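Long-range contacts in XRE-family like protein (Pseudomonas syringae pv. tomato, PDB 3F6W), which probably binds DNA through a helix-turn-helix domain, as a member of the XRE family of transcriptional regulators: residues A[14-19]-A[73-77]; A[33-37]-A[61-66]. All blocks are in the same frame, centred on the assembly; numbering follows the deposited sequence.

Contact 1 (A[14-19]-A[73-77])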
loop_
_atom_site.group_PDB
_atom_site.type_symbol
_atom_site.label_atom_id
_atom_site.label_comp_id
_atom_site.label_asym_id
_atom_site.label_seq_id
_atom_site.Cartn_x
_atom_site.Cartn_y
_atom_site.Cartn_z
ATOM N N ALA A 14 -7.161 -1.720 1.738
ATOM C CA ALA A 14 -7.637 -0.676 2.642
ATOM C C ALA A 14 -9.078 -0.309 2.313
ATOM O O ALA A 14 -9.908 -0.140 3.210
ATOM C CB ALA A 14 -6.715 0.574 2.574
ATOM N N LEU A 15 -9.391 -0.205 1.024
ATOM C CA LEU A 15 -10.780 0.002 0.623
ATOM C C LEU A 15 -11.697 -1.119 1.129
ATOM O O LEU A 15 -12.787 -0.845 1.646
ATOM C CB LEU A 15 -10.903 0.158 -0.895
ATOM C CG LEU A 15 -12.295 0.548 -1.384
ATOM C CD1 LEU A 15 -12.728 1.844 -0.715
ATOM C CD2 LEU A 15 -12.288 0.696 -2.897
ATOM N N LEU A 16 -11.274 -2.376 0.997
ATOM C CA LEU A 16 -12.090 -3.468 1.547
ATOM C C LEU A 16 -12.270 -3.335 3.071
ATOM O O LEU A 16 -13.353 -3.600 3.606
ATOM C CB LEU A 16 -11.500 -4.838 1.216
ATOM C CG LEU A 16 -11.479 -5.271 -0.260
ATOM C CD1 LEU A 16 -10.962 -6.704 -0.354
ATOM C CD2 LEU A 16 -12.866 -5.125 -0.906
ATOM N N ASP A 17 -11.199 -2.958 3.758
ATOM C CA ASP A 17 -11.227 -2.724 5.210
ATOM C C ASP A 17 -12.299 -1.682 5.534
ATOM O O ASP A 17 -13.149 -1.887 6.413
ATOM C CB ASP A 17 -9.827 -2.254 5.659
ATOM C CG ASP A 17 -9.621 -2.277 7.179
ATOM O OD1 ASP A 17 -10.462 -2.857 7.912
ATOM O OD2 ASP A 17 -8.579 -1.722 7.637
ATOM N N LEU A 18 -12.273 -0.565 4.812
ATOM C CA LEU A 18 -13.269 0.487 5.015
ATOM C C LEU A 18 -14.677 0.022 4.719
ATOM O O LEU A 18 -15.620 0.419 5.412
ATOM C CB LEU A 18 -12.945 1.732 4.181
ATOM C CG LEU A 18 -11.655 2.452 4.599
ATOM C CD1 LEU A 18 -11.228 3.455 3.529
ATOM C CD2 LEU A 18 -11.819 3.127 5.968
ATOM N N LEU A 19 -14.833 -0.814 3.695
ATOM C CA LEU A 19 -16.170 -1.268 3.320
ATOM C C LEU A 19 -16.733 -2.212 4.362
ATOM O O LEU A 19 -17.940 -2.206 4.631
ATOM C CB LEU A 19 -16.161 -1.990 1.972
ATOM C CG LEU A 19 -16.097 -1.125 0.720
ATOM C CD1 LEU A 19 -15.884 -2.002 -0.501
ATOM C CD2 LEU A 19 -17.373 -0.310 0.579
ATOM N N LEU A 73 -16.441 7.904 0.384
ATOM C CA LEU A 73 -15.531 6.844 0.806
ATOM C C LEU A 73 -14.249 6.916 -0.019
ATOM O O LEU A 73 -13.144 6.852 0.520
ATOM C CB LEU A 73 -16.185 5.458 0.679
ATOM C CG LEU A 73 -15.566 4.349 1.543
ATOM C CD1 LEU A 73 -16.292 3.026 1.344
ATOM C CD2 LEU A 73 -14.082 4.177 1.288
ATOM N N LEU A 74 -14.389 7.073 -1.330
ATOM C CA LEU A 74 -13.206 7.195 -2.176
ATOM C C LEU A 74 -12.332 8.392 -1.775
ATOM O O LEU A 74 -11.102 8.302 -1.773
ATOM C CB LEU A 74 -13.614 7.324 -3.636
ATOM C CG LEU A 74 -14.162 6.019 -4.206
ATOM C CD1 LEU A 74 -14.616 6.243 -5.626
ATOM C CD2 LEU A 74 -13.090 4.933 -4.140
ATOM N N SER A 75 -12.973 9.507 -1.449
ATOM C CA SER A 75 -12.244 10.714 -1.065
ATOM C C SER A 75 -11.412 10.483 0.184
ATOM O O SER A 75 -10.261 10.917 0.278
ATOM C CB SER A 75 -13.224 11.858 -0.840
ATOM O OG SER A 75 -13.794 12.247 -2.072
ATOM N N LYS A 76 -12.011 9.787 1.137
ATOM C CA LYS A 76 -11.356 9.449 2.384
ATOM C C LYS A 76 -10.175 8.526 2.142
ATOM O O LYS A 76 -9.105 8.707 2.712
ATOM C CB LYS A 76 -12.357 8.784 3.316
ATOM C CG LYS A 76 -11.752 8.127 4.528
ATOM C CD LYS A 76 -12.850 7.505 5.359
ATOM C CE LYS A 76 -14.045 8.438 5.423
ATOM N NZ LYS A 76 -15.150 7.903 6.256
ATOM N N LEU A 77 -10.373 7.525 1.294
ATOM C CA LEU A 77 -9.291 6.614 0.965
ATOM C C LEU A 77 -8.127 7.374 0.348
ATOM O O LEU A 77 -6.976 7.178 0.720
ATOM C CB LEU A 77 -9.784 5.523 0.017
ATOM C CG LEU A 77 -8.723 4.516 -0.403
ATOM C CD1 LEU A 77 -8.476 3.518 0.716
ATOM C CD2 LEU A 77 -9.137 3.804 -1.672
#
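Helices 3-26 and 70-78 pack in a steeply inclined antiparallel sense, the axes of 14-19 and 73-77 approaching to 10.7 Å with 131° between their directions, and the backbones come nearest where Leu15 faces Leu77. This is the pairing of first and last helices in the all-helical XRE-type helix-turn-helix domain, and it is wholly apolar, a leucine interface. Leu73 enters between three leucines of the first helix by dividing its methyl groups. Its CD2 lies 3.4 Å from Leu15 CD1, tighter than normal van der Waals contact, and 3.7 Å from Leu18 CD1, while its CD1 turns to Leu19 CD2. With CB already directed at the first helix, CG anti to the backbone N (chi1 -158°) carries the fork on among these leucines, and the Leu19 side chain meets it nearly at a right angle. One turn on, Leu77 fills the other end: CD1 touches Leu18 CD1 at 3.9 Å, and CD2 comes to 4.1 Å from Leu15 CB. Phe59 of helix 56-66 packs on Leu15, Leu19 and Leu74, and Ile7 of the second subunit on Leu77, so the interface continues into both the domain core and the dimer. Ala14 closes this end, its CB 3.9 Å from Leu77 CD1.

Contact 2 (A[33-37]-A[61-66])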
loop_
_atom_site.group_PDB
_atom_site.type_symbol
_atom_site.label_atom_id
_atom_site.label_comp_id
_atom_site.label_asym_id
_atom_site.label_seq_id
_atom_site.Cartn_x
_atom_site.Cartn_y
_atom_site.Cartn_z
ATOM N N LEU A 33 -27.223 -7.585 2.533
ATOM C CA LEU A 33 -26.631 -6.730 1.513
ATOM C C LEU A 33 -26.860 -7.343 0.137
ATOM O O LEU A 33 -27.266 -6.654 -0.797
ATOM C CB LEU A 33 -25.132 -6.518 1.768
ATOM C CG LEU A 33 -24.400 -5.688 0.705
ATOM C CD1 LEU A 33 -25.139 -4.393 0.435
ATOM C CD2 LEU A 33 -22.961 -5.435 1.115
ATOM N N ALA A 34 -26.597 -8.641 0.016
ATOM C CA ALA A 34 -26.786 -9.334 -1.260
ATOM C C ALA A 34 -28.230 -9.216 -1.756
ATOM O O ALA A 34 -28.474 -8.918 -2.928
ATOM C CB ALA A 34 -26.348 -10.792 -1.148
ATOM N N ALA A 35 -29.191 -9.425 -0.860
ATOM C CA ALA A 35 -30.595 -9.262 -1.223
ATOM C C ALA A 35 -30.848 -7.874 -1.803
ATOM O O ALA A 35 -31.485 -7.734 -2.851
ATOM C CB ALA A 35 -31.503 -9.522 -0.023
ATOM N N ARG A 36 -30.335 -6.840 -1.141
ATOM C CA ARG A 36 -30.537 -5.480 -1.637
ATOM C C ARG A 36 -29.927 -5.298 -3.026
ATOM O O ARG A 36 -30.466 -4.567 -3.853
ATOM C CB ARG A 36 -29.925 -4.455 -0.681
ATOM C CG ARG A 36 -30.696 -4.301 0.620
ATOM C CD ARG A 36 -30.047 -3.274 1.527
ATOM N NE ARG A 36 -30.627 -3.307 2.863
ATOM C CZ ARG A 36 -30.403 -2.393 3.799
ATOM N NH1 ARG A 36 -29.608 -1.363 3.543
ATOM N NH2 ARG A 36 -30.978 -2.507 4.989
ATOM N N LEU A 37 -28.797 -5.960 -3.264
ATOM C CA LEU A 37 -28.073 -5.826 -4.531
ATOM C C LEU A 37 -28.732 -6.677 -5.603
ATOM O O LEU A 37 -28.484 -6.503 -6.795
ATOM C CB LEU A 37 -26.614 -6.275 -4.370
ATOM C CG LEU A 37 -25.706 -5.465 -3.431
ATOM C CD1 LEU A 37 -24.273 -5.987 -3.445
ATOM C CD2 LEU A 37 -25.737 -3.993 -3.807
ATOM N N ASP A 61 -22.677 0.531 -6.165
ATOM C CA ASP A 61 -23.926 -0.125 -5.749
ATOM C C ASP A 61 -23.788 -0.733 -4.350
ATOM O O ASP A 61 -24.731 -0.726 -3.548
ATOM C CB ASP A 61 -24.325 -1.234 -6.743
ATOM C CG ASP A 61 -24.689 -0.695 -8.136
ATOM O OD1 ASP A 61 -24.813 0.539 -8.316
ATOM O OD2 ASP A 61 -24.838 -1.524 -9.063
ATOM N N PHE A 62 -22.606 -1.276 -4.081
ATOM C CA PHE A 62 -22.282 -1.897 -2.795
ATOM C C PHE A 62 -22.442 -0.834 -1.706
ATOM O O PHE A 62 -23.115 -1.049 -0.691
ATOM C CB PHE A 62 -20.832 -2.399 -2.867
ATOM C CG PHE A 62 -20.445 -3.393 -1.795
ATOM C CD1 PHE A 62 -20.381 -4.750 -2.077
ATOM C CD2 PHE A 62 -20.073 -2.957 -0.528
ATOM C CE1 PHE A 62 -19.986 -5.663 -1.100
ATOM C CE2 PHE A 62 -19.676 -3.859 0.450
ATOM C CZ PHE A 62 -19.636 -5.214 0.164
ATOM N N CYS A 63 -21.840 0.327 -1.941
ATOM C CA CYS A 63 -21.951 1.460 -1.024
ATOM C C CYS A 63 -23.402 1.880 -0.780
ATOM O O CYS A 63 -23.837 2.027 0.375
ATOM C CB CYS A 63 -21.152 2.653 -1.562
ATOM S SG CYS A 63 -19.344 2.472 -1.381
ATOM N N ARG A 64 -24.152 2.077 -1.863
ATOM C CA ARG A 64 -25.552 2.470 -1.729
ATOM C C ARG A 64 -26.315 1.412 -0.938
ATOM O O ARG A 64 -27.186 1.737 -0.133
ATOM C CB ARG A 64 -26.206 2.720 -3.097
ATOM C CG ARG A 64 -26.156 4.170 -3.570
ATOM C CD ARG A 64 -24.767 4.574 -3.983
ATOM N NE ARG A 64 -24.668 5.969 -4.408
ATOM C CZ ARG A 64 -24.529 6.365 -5.671
ATOM N NH1 ARG A 64 -24.494 5.476 -6.653
ATOM N NH2 ARG A 64 -24.434 7.656 -5.960
ATOM N N GLY A 65 -25.972 0.148 -1.152
ATOM C CA GLY A 65 -26.658 -0.943 -0.472
ATOM C C GLY A 65 -26.451 -0.912 1.040
ATOM O O GLY A 65 -27.309 -1.343 1.814
ATOM N N ILE A 66 -25.307 -0.403 1.472
ATOM C CA ILE A 66 -25.057 -0.289 2.907
ATOM C C ILE A 66 -25.390 1.090 3.466
ATOM O O ILE A 66 -25.395 1.284 4.674
ATOM C CB ILE A 66 -23.622 -0.675 3.279
ATOM C CG1 ILE A 66 -22.617 0.155 2.498
ATOM C CG2 ILE A 66 -23.394 -2.153 3.029
ATOM C CD1 ILE A 66 -21.180 -0.242 2.797
#
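An apolar helix-helix contact with one polar bond at its margin joins helix 30-37, the first helix of the helix-turn-helix unit in XRE-type domains, to the C-terminal end of helix 56-66. The axes of 33-37 and 61-66 approach to 9.3 Å at 116°, and the backbones are closest where Arg36 CA lies 6.1 Å from Gly65 CA. With no side chain on Gly65, Leu33 CD1 can lie 3.8 Å from Gly65 C. The other branch, CD2, sits over one face of the Phe62 ring, 3.7 Å from its centroid and 20° off the normal, a CH-pi contact; Ile66 CG2 touches both methyls. Leu37 reaches across to the other helix, its CD2 resting 3.4 Å from Asp61 O. At the exposed border, Arg36, extended from CG to NE, brings NH1 to Gly65 O at 2.9 Å. That bond is bent, 139° at the hydrogen, and the oxygen lies out of the guanidinium plane; it gives a carbonyl near the helix end a side-chain donor. Around this pair, helix 41-48 meets Leu37 through Phe43 and Phe62 through Thr47 and Glu48, while helix 3-26 packs Arg23 on Leu33 and Ala22 on Ile66.

In the fold
Contact 2 is nested within the chain loop that contact 1 closes: the order is 14-19, 33-37, 61-66, 73-77. Their centres stand about 16 Å apart, on opposite sides of the chain's centre, yet both lie inside one helix-turn-helix domain and share no helix. They are joined by succession, helix 3-26 preceding 30-37 and helix 56-66 preceding 70-78, and by direct packing: Leu19 CD2 lies 3.9 Å from Cys63 SG and equally far from Phe62 CD2, and Leu73 CD1 also meets Cys63 SG. Thus one continuous core connects the terminal-helix pairing, which borders the second subunit, with the packing of the first helix of the probable DNA-binding unit against helix 56-66.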